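Local coordinates for uncharacterized protein (Sus scrofa, PDB 5BNF) that is the porcine form of CD38, a single-chain, disulfide-rich member of the ADP-ribosyl cyclase family, at residues Q11-R16 with D107-C112; D59-L64 with S137-L142; S208-L213 with I222-Q227. All coordinates share one frame; numbering follows the deposited sequence.

Interaction 1 (Q11-R16 with D107-C112); sequences QEIILR and DDLSWC
No polar bond joins I13 and I14 to L109, and the shortest polar bond within the two segments lies inside the helix that carries the isoleucines, from R16 N to E12 O at 3.0 Å. Together with L15 N to Q11 O, it sets the turn from which I13 and I14 project. The contact is a worked example of one leucine of an irregular loop packing against a helix. A single methyl does the touching: L109 CD2 meets I14 CG2 at 3.6 Å and I13 CG2 at 4.0 Å. The I14 side chain meets L109 obliquely, whereas I13 and L109 run past one another in opposite directions. In I14 the longer branch, CG1, sits between the backbone N and the carbonyl carbon (chi1 62°), which turns CG2 to the side of the backbone N, where it meets the leucine.

The loop follows helix 101-106, in the mainly helical half of the ADP-ribosyl cyclase fold. Polar links outside the methyl contact also tie the loop down: R17 NH1 to D107 O, and T7 OG1 to S110 N. Further along, the buried W111 ring meets F10, F41 and F45 while its NE1 is hydrogen-bonded to Y58 OH, and C112 closes a disulfide with C125.

Interaction 2 (D59-L64 with S137-L142); sequences DLLMKL and SVFWNL
Apolar side chains alone join L61 and M62 of helix 59-64 to F139 and L142 of helix 135-149. The M62–L142 pair is the more extensive: the two side chains reach for each other tip to tip, with M62 CG 3.6 Å from L142 CD2. In M62 that CG is anti to the carbonyl carbon, beside the backbone N (chi1 -63°), which points it at the leucine. The modelled position of its terminal methyl, CE, is doubtful, since it falls closer to L142 CG than carbons can sit. L142 presents its isobutyl group with CG anti to the backbone N (chi1 174°).

An aliphatic group against an aromatic ring supplies the second kind of contact. L61 CD2 comes to F139 CE1 at 4.2 Å, approaching the ring obliquely. F139 packs against W140 of its own helix: F139 CE2 lies 3.8 Å above the indole plane, over its centre, while W140 CD1 sits at the phenyl edge, in plane. F41 and Y58 add further rings around F139, the latter edge-to-face.

No hydrogen bond crosses between the two segments; the backbone bonds run along each helix. K63 N binds D59 O at 2.9 Å, and N141 N binds S137 O at 2.7 Å. L102, from helix 101-106, touches both L61 and M62. The contact joins helix 59-64 to helix 135-149 in the interior of the mainly helical half of the ADP-ribosyl cyclase fold.

Interaction 3 (S208-L213 with I222-Q227); sequences SSINEL and IKFTCQ
The F224 ring receives I210 at its edge and L213 obliquely. I210 CG2 lies near the ring plane, 3.8 Å from F224 CZ and almost as close to F224 CE2. L213 brings one methyl, CD2, to F224 CE1 at 3.6 Å, and its CG follows at 3.9 Å from the same ring atom. Both aliphatic side chains cross the phenylalanine at about a right angle. F224 CG stands anti to the backbone N (chi1 175°), which extends the ring from the strand to the helix.

This is a worked case of a helix lying against a parallel sheet: strand 186-194, helix 208-219 and strand 223-229 form a beta-alpha-beta unit, and the last strand is the outermost on its side of the sheet within the chain. The axes of 208-213 and 223-227 come within 10.1 Å and run nearly antiparallel, at 157°. Two residues beyond F224, C226 faces the helix as well, and its SG touches I210 CG2 at 4.0 Å. That sulfur is also disulfide-bonded to C205, just ahead of the helix, while V193 of the neighbouring strand meets I210.

Interactions 1 and 2 belong to one buried, mainly helical region. Their segments alternate along the chain and they touch directly, W111 CH2 lying 3.5 Å from F139 CD2, so the aromatic cluster spans both. Interaction 3 follows later in the sequence, on the opposite side of the chain's centre, its nearest atoms about 16 Å from interaction 2. All three are apolar across their segments, but the chemistry differs with the setting: purely aliphatic between loop and helix in interaction 1, leucine against a phenylalanine ring between helices in interaction 2, and the same pairing between helix and outer strand in the partly buried interaction 3, which alone adds a cystine sulfur.

Interaction 1 (Q11-R16 with D107-C112)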
ATOM      1  N   GLN A  11      11.836 -15.507   5.283  1.00 43.59           N
ATOM      2  CA  GLN A  11      12.955 -14.778   5.870  1.00 47.46           C
ATOM      3  C   GLN A  11      14.043 -14.411   4.871  1.00 51.28           C
ATOM      4  O   GLN A  11      14.458 -13.258   4.785  1.00 54.23           O
ATOM      5  CB  GLN A  11      13.569 -15.589   7.008  1.00 45.10           C
ATOM      6  CG  GLN A  11      12.647 -15.745   8.195  1.00 55.13           C
ATOM      7  CD  GLN A  11      11.787 -16.987   8.115  1.00 53.39           C
ATOM      8  OE1 GLN A  11      11.519 -17.515   7.031  1.00 46.44           O
ATOM      9  NE2 GLN A  11      11.337 -17.456   9.271  1.00 67.85           N
ATOM     10  N   GLU A  12      14.502 -15.398   4.118  1.00 48.80           N
ATOM     11  CA  GLU A  12      15.552 -15.193   3.132  1.00 53.60           C
ATOM     12  C   GLU A  12      15.120 -14.177   2.085  1.00 54.24           C
ATOM     13  O   GLU A  12      15.890 -13.295   1.694  1.00 55.40           O
ATOM     14  CB  GLU A  12      15.863 -16.516   2.448  1.00 63.86           C
ATOM     15  CG  GLU A  12      15.639 -17.714   3.346  1.00 91.64           C
ATOM     16  CD  GLU A  12      15.642 -19.013   2.578  1.00107.41           C
ATOM     17  OE1 GLU A  12      15.295 -20.056   3.173  1.00106.82           O
ATOM     18  OE2 GLU A  12      15.993 -18.986   1.378  1.00113.48           O
ATOM     19  N   ILE A  13      13.877 -14.309   1.638  1.00 47.42           N
ATOM     20  CA  ILE A  13      13.332 -13.424   0.623  1.00 44.57           C
ATOM     21  C   ILE A  13      13.352 -11.951   1.006  1.00 48.64           C
ATOM     22  O   ILE A  13      13.858 -11.125   0.245  1.00 54.64           O
ATOM     23  CB  ILE A  13      11.894 -13.831   0.255  1.00 45.20           C
ATOM     24  CG1 ILE A  13      11.917 -15.205  -0.419  1.00 40.77           C
ATOM     25  CG2 ILE A  13      11.264 -12.782  -0.654  1.00 34.97           C
ATOM     26  CD1 ILE A  13      10.562 -15.679  -0.947  1.00 30.47           C
ATOM     27  N   ILE A  14      12.814 -11.612   2.173  1.00 44.51           N
ATOM     28  CA  ILE A  14      12.798 -10.212   2.579  1.00 44.94           C
ATOM     29  C   ILE A  14      14.194  -9.686   2.867  1.00 52.65           C
ATOM     30  O   ILE A  14      14.445  -8.489   2.731  1.00 59.86           O
ATOM     31  CB  ILE A  14      11.903  -9.963   3.820  1.00 32.58           C
ATOM     32  CG1 ILE A  14      12.437 -10.732   5.026  1.00 46.09           C
ATOM     33  CG2 ILE A  14      10.468 -10.370   3.515  1.00 41.03           C
ATOM     34  CD1 ILE A  14      11.675 -10.434   6.314  1.00 31.48           C
ATOM     35  N   LEU A  15      15.104 -10.572   3.267  1.00 51.93           N
ATOM     36  CA  LEU A  15      16.468 -10.144   3.546  1.00 52.02           C
ATOM     37  C   LEU A  15      17.103  -9.721   2.228  1.00 44.33           C
ATOM     38  O   LEU A  15      17.679  -8.644   2.127  1.00 44.63           O
ATOM     39  CB  LEU A  15      17.296 -11.274   4.166  1.00 51.41           C
ATOM     40  CG  LEU A  15      18.089 -10.936   5.438  1.00 57.77           C
ATOM     41  CD1 LEU A  15      19.386 -11.729   5.423  1.00 44.19           C
ATOM     42  CD2 LEU A  15      18.398  -9.438   5.523  1.00 58.03           C
ATOM     43  N   ARG A  16      16.986 -10.579   1.220  1.00 37.36           N
ATOM     44  CA  ARG A  16      17.535 -10.290  -0.097  1.00 48.06           C
ATOM     45  C   ARG A  16      16.964  -8.989  -0.639  1.00 50.68           C
ATOM     46  O   ARG A  16      17.696  -8.035  -0.909  1.00 49.29           O
ATOM     47  CB  ARG A  16      17.193 -11.414  -1.075  1.00 49.68           C
ATOM     48  CG  ARG A  16      17.442 -11.031  -2.522  1.00 63.51           C
ATOM     49  CD  ARG A  16      16.417 -11.659  -3.451  1.00 92.18           C
ATOM     50  NE  ARG A  16      16.984 -12.718  -4.280  1.00106.79           N
ATOM     51  CZ  ARG A  16      16.531 -13.967  -4.305  1.00111.69           C
ATOM     52  NH1 ARG A  16      15.505 -14.315  -3.539  1.00107.69           N
ATOM     53  NH2 ARG A  16      17.098 -14.866  -5.101  1.00107.79           N
ATOM     54  N   ASP A 107       5.978  -6.957  -0.853  1.00 46.50           N
ATOM     55  CA  ASP A 107       5.146  -7.163  -2.030  1.00 46.47           C
ATOM     56  C   ASP A 107       4.935  -8.618  -2.457  1.00 50.06           C
ATOM     57  O   ASP A 107       5.891  -9.376  -2.613  1.00 50.80           O
ATOM     58  CB  ASP A 107       5.714  -6.356  -3.195  1.00 48.78           C
ATOM     59  CG  ASP A 107       4.768  -6.296  -4.372  1.00 56.66           C
ATOM     60  OD1 ASP A 107       3.560  -6.062  -4.152  1.00 52.28           O
ATOM     61  OD2 ASP A 107       5.230  -6.472  -5.517  1.00 57.88           O
ATOM     62  N   ASP A 108       3.666  -8.985  -2.639  1.00 47.64           N
ATOM     63  CA  ASP A 108       3.247 -10.322  -3.063  1.00 45.48           C
ATOM     64  C   ASP A 108       3.472 -11.462  -2.074  1.00 39.45           C
ATOM     65  O   ASP A 108       3.094 -12.598  -2.342  1.00 36.26           O
ATOM     66  CB  ASP A 108       3.908 -10.692  -4.394  1.00 55.07           C
ATOM     67  CG  ASP A 108       3.356  -9.894  -5.560  1.00 74.72           C
ATOM     68  OD1 ASP A 108       2.118  -9.720  -5.622  1.00 72.89           O
ATOM     69  OD2 ASP A 108       4.155  -9.455  -6.419  1.00 66.10           O
ATOM     70  N   LEU A 109       4.067 -11.171  -0.929  1.00 34.11           N
ATOM     71  CA  LEU A 109       4.332 -12.221   0.048  1.00 33.57           C
ATOM     72  C   LEU A 109       3.167 -12.510   0.998  1.00 31.79           C
ATOM     73  O   LEU A 109       2.233 -11.716   1.115  1.00 26.45           O
ATOM     74  CB  LEU A 109       5.576 -11.849   0.852  1.00 33.46           C
ATOM     75  CG  LEU A 109       6.961 -12.074   0.230  1.00 38.25           C
ATOM     76  CD1 LEU A 109       7.006 -11.672  -1.225  1.00 24.24           C
ATOM     77  CD2 LEU A 109       7.972 -11.284   1.044  1.00 36.65           C
ATOM     78  N   SER A 110       3.233 -13.663   1.658  1.00 30.28           N
ATOM     79  CA  SER A 110       2.223 -14.080   2.629  1.00 31.94           C
ATOM     80  C   SER A 110       2.915 -14.506   3.915  1.00 33.05           C
ATOM     81  O   SER A 110       3.904 -15.235   3.879  1.00 34.79           O
ATOM     82  CB  SER A 110       1.404 -15.254   2.091  1.00 41.00           C
ATOM     83  OG  SER A 110       0.390 -14.804   1.212  1.00 48.79           O
ATOM     84  N   TRP A 111       2.399 -14.063   5.056  1.00 30.82           N
ATOM     85  CA  TRP A 111       3.016 -14.429   6.321  1.00 21.22           C
ATOM     86  C   TRP A 111       2.063 -14.433   7.518  1.00 28.79           C
ATOM     87  O   TRP A 111       1.067 -13.709   7.553  1.00 21.09           O
ATOM     88  CB  TRP A 111       4.197 -13.492   6.601  1.00 19.68           C
ATOM     89  CG  TRP A 111       3.819 -12.053   6.866  1.00 28.57           C
ATOM     90  CD1 TRP A 111       3.532 -11.493   8.078  1.00 13.20           C
ATOM     91  CD2 TRP A 111       3.680 -11.000   5.898  1.00 16.41           C
ATOM     92  NE1 TRP A 111       3.224 -10.165   7.928  1.00 21.51           N
ATOM     93  CE2 TRP A 111       3.305  -9.835   6.602  1.00 16.55           C
ATOM     94  CE3 TRP A 111       3.831 -10.928   4.512  1.00 18.39           C
ATOM     95  CZ2 TRP A 111       3.084  -8.610   5.965  1.00 28.92           C
ATOM     96  CZ3 TRP A 111       3.613  -9.709   3.876  1.00 23.82           C
ATOM     97  CH2 TRP A 111       3.243  -8.568   4.602  1.00 26.39           C
ATOM     98  N   CYS A 112       2.379 -15.284   8.486  1.00 26.37           N
ATOM     99  CA  CYS A 112       1.619 -15.400   9.718  1.00 31.04           C
ATOM    100  C   CYS A 112       2.309 -16.403  10.617  1.00 36.59           C
ATOM    101  O   CYS A 112       2.907 -17.378  10.149  1.00 32.03           O
ATOM    102  CB  CYS A 112       0.174 -15.827   9.462  1.00 24.18           C
ATOM    103  SG  CYS A 112      -0.096 -17.514   8.851  1.00 42.95           S
TER

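Interaction 2 (D59-L64 with S137-L142)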
ATOM      1  N   ASP A  59       5.415  -1.061  14.991  1.00 41.53           N
ATOM      2  CA  ASP A  59       6.103   0.193  15.286  1.00 43.72           C
ATOM      3  C   ASP A  59       7.578   0.098  14.911  1.00 43.53           C
ATOM      4  O   ASP A  59       8.051   0.804  14.023  1.00 43.93           O
ATOM      5  CB  ASP A  59       5.965   0.562  16.766  1.00 36.83           C
ATOM      6  CG  ASP A  59       4.541   0.924  17.148  1.00 59.53           C
ATOM      7  OD1 ASP A  59       3.756   1.299  16.252  1.00 84.70           O
ATOM      8  OD2 ASP A  59       4.208   0.847  18.347  1.00 68.02           O
ATOM      9  N   LEU A  60       8.292  -0.795  15.581  1.00 39.04           N
ATOM     10  CA  LEU A  60       9.708  -0.994  15.323  1.00 47.46           C
ATOM     11  C   LEU A  60       9.973  -1.056  13.822  1.00 49.03           C
ATOM     12  O   LEU A  60      10.844  -0.361  13.306  1.00 52.08           O
ATOM     13  CB  LEU A  60      10.167  -2.297  15.987  1.00 57.34           C
ATOM     14  CG  LEU A  60      11.655  -2.677  16.062  1.00 70.44           C
ATOM     15  CD1 LEU A  60      12.262  -2.719  14.685  1.00 72.38           C
ATOM     16  CD2 LEU A  60      12.406  -1.673  16.914  1.00 85.67           C
ATOM     17  N   LEU A  61       9.218  -1.895  13.124  1.00 47.70           N
ATOM     18  CA  LEU A  61       9.397  -2.050  11.686  1.00 43.93           C
ATOM     19  C   LEU A  61       9.138  -0.771  10.887  1.00 42.38           C
ATOM     20  O   LEU A  61       9.868  -0.472   9.947  1.00 38.92           O
ATOM     21  CB  LEU A  61       8.504  -3.174  11.164  1.00 42.31           C
ATOM     22  CG  LEU A  61       8.662  -3.495   9.679  1.00 30.60           C
ATOM     23  CD1 LEU A  61      10.098  -3.873   9.374  1.00 28.77           C
ATOM     24  CD2 LEU A  61       7.726  -4.621   9.315  1.00 47.00           C
ATOM     25  N   MET A  62       8.106  -0.019  11.250  1.00 38.86           N
ATOM     26  CA  MET A  62       7.791   1.213  10.537  1.00 46.82           C
ATOM     27  C   MET A  62       8.822   2.292  10.827  1.00 53.65           C
ATOM     28  O   MET A  62       9.003   3.222  10.042  1.00 55.46           O
ATOM     29  CB  MET A  62       6.392   1.704  10.918  1.00 41.19           C
ATOM     30  CG  MET A  62       5.309   0.725  10.527  1.00 41.59           C
ATOM     31  SD  MET A  62       5.428   0.295   8.781  1.00 49.95           S
ATOM     32  CE  MET A  62       3.851   0.793   8.196  1.00 63.49           C
ATOM     33  N   LYS A  63       9.502   2.151  11.958  1.00 56.91           N
ATOM     34  CA  LYS A  63      10.525   3.097  12.377  1.00 49.51           C
ATOM     35  C   LYS A  63      11.822   2.824  11.619  1.00 45.19           C
ATOM     36  O   LYS A  63      12.457   3.741  11.114  1.00 46.62           O
ATOM     37  CB  LYS A  63      10.750   2.969  13.885  1.00 48.75           C
ATOM     38  CG  LYS A  63      11.611   4.052  14.504  1.00 57.02           C
ATOM     39  CD  LYS A  63      11.714   3.860  16.007  1.00 65.11           C
ATOM     40  CE  LYS A  63      12.300   5.087  16.693  1.00 79.94           C
ATOM     41  NZ  LYS A  63      12.574   4.830  18.138  1.00 83.20           N
ATOM     42  N   LEU A  64      12.204   1.557  11.525  1.00 51.09           N
ATOM     43  CA  LEU A  64      13.431   1.192  10.828  1.00 54.75           C
ATOM     44  C   LEU A  64      13.300   1.229   9.314  1.00 57.78           C
ATOM     45  O   LEU A  64      14.303   1.206   8.606  1.00 59.27           O
ATOM     46  CB  LEU A  64      13.885  -0.204  11.246  1.00 51.02           C
ATOM     47  CG  LEU A  64      14.280  -0.413  12.709  1.00 61.08           C
ATOM     48  CD1 LEU A  64      14.620  -1.879  12.898  1.00 48.26           C
ATOM     49  CD2 LEU A  64      15.476   0.465  13.085  1.00 52.61           C
ATOM     50  N   SER A 137      -2.861  -8.022   6.313  1.00 24.22           N
ATOM     51  CA  SER A 137      -3.743  -6.892   6.112  1.00 22.30           C
ATOM     52  C   SER A 137      -3.365  -5.703   6.982  1.00 29.70           C
ATOM     53  O   SER A 137      -3.349  -4.565   6.517  1.00 32.01           O
ATOM     54  CB  SER A 137      -5.183  -7.307   6.383  1.00 20.81           C
ATOM     55  OG  SER A 137      -5.564  -8.327   5.482  1.00 23.94           O
ATOM     56  N   VAL A 138      -3.058  -5.953   8.247  1.00 20.32           N
ATOM     57  CA  VAL A 138      -2.701  -4.856   9.124  1.00 16.80           C
ATOM     58  C   VAL A 138      -1.462  -4.163   8.600  1.00 13.80           C
ATOM     59  O   VAL A 138      -1.372  -2.939   8.602  1.00 22.18           O
ATOM     60  CB  VAL A 138      -2.466  -5.336  10.547  1.00 15.20           C
ATOM     61  CG1 VAL A 138      -1.752  -4.265  11.350  1.00 17.32           C
ATOM     62  CG2 VAL A 138      -3.820  -5.662  11.185  1.00 24.04           C
ATOM     63  N   PHE A 139      -0.512  -4.958   8.142  1.00 21.58           N
ATOM     64  CA  PHE A 139       0.704  -4.416   7.589  1.00 28.27           C
ATOM     65  C   PHE A 139       0.356  -3.463   6.445  1.00 27.72           C
ATOM     66  O   PHE A 139       0.570  -2.254   6.533  1.00 35.62           O
ATOM     67  CB  PHE A 139       1.576  -5.538   7.051  1.00 25.39           C
ATOM     68  CG  PHE A 139       2.759  -5.046   6.289  1.00 31.88           C
ATOM     69  CD1 PHE A 139       3.838  -4.493   6.953  1.00 22.84           C
ATOM     70  CD2 PHE A 139       2.777  -5.088   4.902  1.00 35.80           C
ATOM     71  CE1 PHE A 139       4.924  -3.981   6.239  1.00 38.55           C
ATOM     72  CE2 PHE A 139       3.857  -4.580   4.185  1.00 26.98           C
ATOM     73  CZ  PHE A 139       4.930  -4.028   4.854  1.00 35.88           C
ATOM     74  N   TRP A 140      -0.194  -4.022   5.375  1.00 26.71           N
ATOM     75  CA  TRP A 140      -0.555  -3.231   4.211  1.00 30.48           C
ATOM     76  C   TRP A 140      -1.462  -2.051   4.526  1.00 29.36           C
ATOM     77  O   TRP A 140      -1.343  -0.993   3.913  1.00 31.05           O
ATOM     78  CB  TRP A 140      -1.188  -4.132   3.156  1.00 24.44           C
ATOM     79  CG  TRP A 140      -0.191  -5.055   2.535  1.00 23.00           C
ATOM     80  CD1 TRP A 140      -0.124  -6.406   2.679  1.00 33.69           C
ATOM     81  CD2 TRP A 140       0.891  -4.688   1.680  1.00 24.80           C
ATOM     82  NE1 TRP A 140       0.934  -6.909   1.964  1.00 40.50           N
ATOM     83  CE2 TRP A 140       1.574  -5.873   1.338  1.00 38.31           C
ATOM     84  CE3 TRP A 140       1.351  -3.471   1.163  1.00 24.49           C
ATOM     85  CZ2 TRP A 140       2.694  -5.881   0.505  1.00 45.51           C
ATOM     86  CZ3 TRP A 140       2.464  -3.478   0.334  1.00 31.06           C
ATOM     87  CH2 TRP A 140       3.121  -4.675   0.013  1.00 27.00           C
ATOM     88  N   ASN A 141      -2.358  -2.228   5.489  1.00 28.37           N
ATOM     89  CA  ASN A 141      -3.267  -1.164   5.887  1.00 27.53           C
ATOM     90  C   ASN A 141      -2.491  -0.016   6.508  1.00 29.27           C
ATOM     91  O   ASN A 141      -2.774   1.150   6.242  1.00 29.71           O
ATOM     92  CB  ASN A 141      -4.273  -1.687   6.898  1.00 41.02           C
ATOM     93  CG  ASN A 141      -5.689  -1.369   6.516  1.00 61.43           C
ATOM     94  OD1 ASN A 141      -6.106  -0.209   6.529  1.00 51.88           O
ATOM     95  ND2 ASN A 141      -6.444  -2.403   6.160  1.00 62.56           N
ATOM     96  N   LEU A 142      -1.507  -0.355   7.336  1.00 29.04           N
ATOM     97  CA  LEU A 142      -0.681   0.646   7.997  1.00 29.97           C
ATOM     98  C   LEU A 142       0.293   1.329   7.023  1.00 36.40           C
ATOM     99  O   LEU A 142       0.493   2.540   7.077  1.00 40.63           O
ATOM    100  CB  LEU A 142       0.103  -0.004   9.137  1.00 23.05           C
ATOM    101  CG  LEU A 142       1.131   0.865   9.859  1.00 26.86           C
ATOM    102  CD1 LEU A 142       0.461   2.141  10.386  1.00 25.30           C
ATOM    103  CD2 LEU A 142       1.757   0.064  10.992  1.00 40.33           C
TER

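Interaction 3 (S208-L213 with I222-Q227)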
ATOM      1  N   SER A 208     -20.680   9.497 -11.126  1.00 32.73           N
ATOM      2  CA  SER A 208     -20.959   9.737  -9.722  1.00 31.52           C
ATOM      3  C   SER A 208     -19.843   9.190  -8.827  1.00 34.37           C
ATOM      4  O   SER A 208     -19.595   9.715  -7.743  1.00 39.31           O
ATOM      5  CB  SER A 208     -22.308   9.116  -9.339  1.00 36.26           C
ATOM      6  OG  SER A 208     -22.320   7.724  -9.578  1.00 44.76           O
ATOM      7  N   SER A 209     -19.163   8.145  -9.286  1.00 28.13           N
ATOM      8  CA  SER A 209     -18.080   7.548  -8.512  1.00 27.49           C
ATOM      9  C   SER A 209     -16.963   8.553  -8.267  1.00 26.13           C
ATOM     10  O   SER A 209     -16.498   8.722  -7.140  1.00 27.24           O
ATOM     11  CB  SER A 209     -17.511   6.329  -9.246  1.00 39.85           C
ATOM     12  OG  SER A 209     -16.541   5.665  -8.458  1.00 54.00           O
ATOM     13  N   ILE A 210     -16.526   9.217  -9.331  1.00 24.74           N
ATOM     14  CA  ILE A 210     -15.460  10.194  -9.218  1.00 28.12           C
ATOM     15  C   ILE A 210     -15.935  11.432  -8.481  1.00 24.06           C
ATOM     16  O   ILE A 210     -15.146  12.129  -7.860  1.00 35.10           O
ATOM     17  CB  ILE A 210     -14.911  10.544 -10.617  1.00 38.44           C
ATOM     18  CG1 ILE A 210     -14.024   9.389 -11.094  1.00 36.29           C
ATOM     19  CG2 ILE A 210     -14.114  11.843 -10.587  1.00 21.72           C
ATOM     20  CD1 ILE A 210     -14.095   9.130 -12.571  1.00 51.58           C
ATOM     21  N   ASN A 211     -17.232  11.702  -8.542  1.00 31.31           N
ATOM     22  CA  ASN A 211     -17.773  12.846  -7.833  1.00 30.86           C
ATOM     23  C   ASN A 211     -17.691  12.553  -6.333  1.00 25.84           C
ATOM     24  O   ASN A 211     -17.542  13.465  -5.525  1.00 24.86           O
ATOM     25  CB  ASN A 211     -19.222  13.102  -8.236  1.00 21.63           C
ATOM     26  CG  ASN A 211     -19.839  14.244  -7.457  1.00 27.15           C
ATOM     27  OD1 ASN A 211     -19.520  15.405  -7.686  1.00 25.99           O
ATOM     28  ND2 ASN A 211     -20.712  13.916  -6.512  1.00 31.16           N
ATOM     29  N   GLU A 212     -17.771  11.282  -5.961  1.00 23.71           N
ATOM     30  CA  GLU A 212     -17.679  10.931  -4.550  1.00 30.39           C
ATOM     31  C   GLU A 212     -16.287  11.263  -4.050  1.00 31.13           C
ATOM     32  O   GLU A 212     -16.122  11.716  -2.914  1.00 32.46           O
ATOM     33  CB  GLU A 212     -17.956   9.448  -4.327  1.00 26.60           C
ATOM     34  CG  GLU A 212     -19.368   9.034  -4.621  1.00 40.37           C
ATOM     35  CD  GLU A 212     -19.611   7.577  -4.297  1.00 59.07           C
ATOM     36  OE1 GLU A 212     -18.898   6.717  -4.862  1.00 51.80           O
ATOM     37  OE2 GLU A 212     -20.512   7.300  -3.479  1.00 46.96           O
ATOM     38  N   LEU A 213     -15.291  11.038  -4.906  1.00 21.60           N
ATOM     39  CA  LEU A 213     -13.902  11.326  -4.561  1.00 26.08           C
ATOM     40  C   LEU A 213     -13.702  12.832  -4.460  1.00 23.38           C
ATOM     41  O   LEU A 213     -13.068  13.331  -3.530  1.00 30.44           O
ATOM     42  CB  LEU A 213     -12.948  10.750  -5.619  1.00 26.60           C
ATOM     43  CG  LEU A 213     -11.476  11.177  -5.531  1.00 35.92           C
ATOM     44  CD1 LEU A 213     -10.916  10.859  -4.147  1.00 19.70           C
ATOM     45  CD2 LEU A 213     -10.659  10.459  -6.617  1.00 26.25           C
ATOM     46  N   ILE A 222      -8.867  20.731  -0.632  1.00 44.84           N
ATOM     47  CA  ILE A 222      -7.807  20.217  -1.488  1.00 37.60           C
ATOM     48  C   ILE A 222      -8.277  20.223  -2.937  1.00 38.36           C
ATOM     49  O   ILE A 222      -9.344  19.701  -3.253  1.00 39.50           O
ATOM     50  CB  ILE A 222      -7.426  18.780  -1.140  1.00 32.67           C
ATOM     51  CG1 ILE A 222      -6.746  18.742   0.229  1.00 19.92           C
ATOM     52  CG2 ILE A 222      -6.510  18.213  -2.228  1.00 30.01           C
ATOM     53  CD1 ILE A 222      -6.321  17.359   0.649  1.00 32.81           C
ATOM     54  N   LYS A 223      -7.468  20.803  -3.815  1.00 38.84           N
ATOM     55  CA  LYS A 223      -7.806  20.875  -5.224  1.00 34.89           C
ATOM     56  C   LYS A 223      -7.855  19.477  -5.841  1.00 36.78           C
ATOM     57  O   LYS A 223      -7.111  18.576  -5.448  1.00 38.50           O
ATOM     58  CB  LYS A 223      -6.798  21.773  -5.956  1.00 42.63           C
ATOM     59  CG  LYS A 223      -6.716  23.206  -5.391  1.00 60.57           C
ATOM     60  CD  LYS A 223      -5.658  24.047  -6.109  1.00 54.89           C
ATOM     61  CE  LYS A 223      -5.553  25.464  -5.547  1.00 65.87           C
ATOM     62  NZ  LYS A 223      -5.234  25.507  -4.093  1.00 64.38           N
ATOM     63  N   PHE A 224      -8.756  19.310  -6.800  1.00 34.42           N
ATOM     64  CA  PHE A 224      -8.956  18.040  -7.484  1.00 35.24           C
ATOM     65  C   PHE A 224      -9.158  18.241  -8.981  1.00 28.71           C
ATOM     66  O   PHE A 224      -9.769  19.215  -9.410  1.00 35.22           O
ATOM     67  CB  PHE A 224     -10.191  17.337  -6.913  1.00 34.27           C
ATOM     68  CG  PHE A 224     -10.555  16.063  -7.628  1.00 41.70           C
ATOM     69  CD1 PHE A 224      -9.806  14.904  -7.445  1.00 21.34           C
ATOM     70  CD2 PHE A 224     -11.648  16.020  -8.483  1.00 33.48           C
ATOM     71  CE1 PHE A 224     -10.145  13.725  -8.105  1.00 21.71           C
ATOM     72  CE2 PHE A 224     -11.990  14.843  -9.142  1.00 34.71           C
ATOM     73  CZ  PHE A 224     -11.236  13.697  -8.951  1.00 28.99           C
ATOM     74  N   THR A 225      -8.637  17.311  -9.769  1.00 33.88           N
ATOM     75  CA  THR A 225      -8.782  17.345 -11.217  1.00 34.32           C
ATOM     76  C   THR A 225      -8.864  15.903 -11.681  1.00 35.67           C
ATOM     77  O   THR A 225      -8.291  15.016 -11.060  1.00 33.57           O
ATOM     78  CB  THR A 225      -7.584  18.032 -11.916  1.00 30.91           C
ATOM     79  OG1 THR A 225      -6.380  17.312 -11.632  1.00 36.21           O
ATOM     80  CG2 THR A 225      -7.442  19.475 -11.439  1.00 32.51           C
ATOM     81  N   CYS A 226      -9.591  15.672 -12.767  1.00 40.59           N
ATOM     82  CA  CYS A 226      -9.744  14.339 -13.325  1.00 32.20           C
ATOM     83  C   CYS A 226      -9.585  14.421 -14.846  1.00 35.75           C
ATOM     84  O   CYS A 226     -10.138  15.307 -15.495  1.00 32.01           O
ATOM     85  CB  CYS A 226     -11.119  13.796 -12.979  1.00 18.34           C
ATOM     86  SG  CYS A 226     -11.440  12.092 -13.525  1.00 37.55           S
ATOM     87  N   GLN A 227      -8.834  13.485 -15.404  1.00 34.14           N
ATOM     88  CA  GLN A 227      -8.582  13.450 -16.830  1.00 38.73           C
ATOM     89  C   GLN A 227      -8.703  12.021 -17.292  1.00 41.60           C
ATOM     90  O   GLN A 227      -8.482  11.091 -16.517  1.00 34.35           O
ATOM     91  CB  GLN A 227      -7.178  13.964 -17.127  1.00 41.47           C
ATOM     92  CG  GLN A 227      -7.134  15.323 -17.796  1.00 65.35           C
ATOM     93  CD  GLN A 227      -5.711  15.793 -18.045  1.00 70.20           C
ATOM     94  OE1 GLN A 227      -4.954  16.035 -17.104  1.00 61.50           O
ATOM     95  NE2 GLN A 227      -5.338  15.916 -19.315  1.00 53.13           N
TER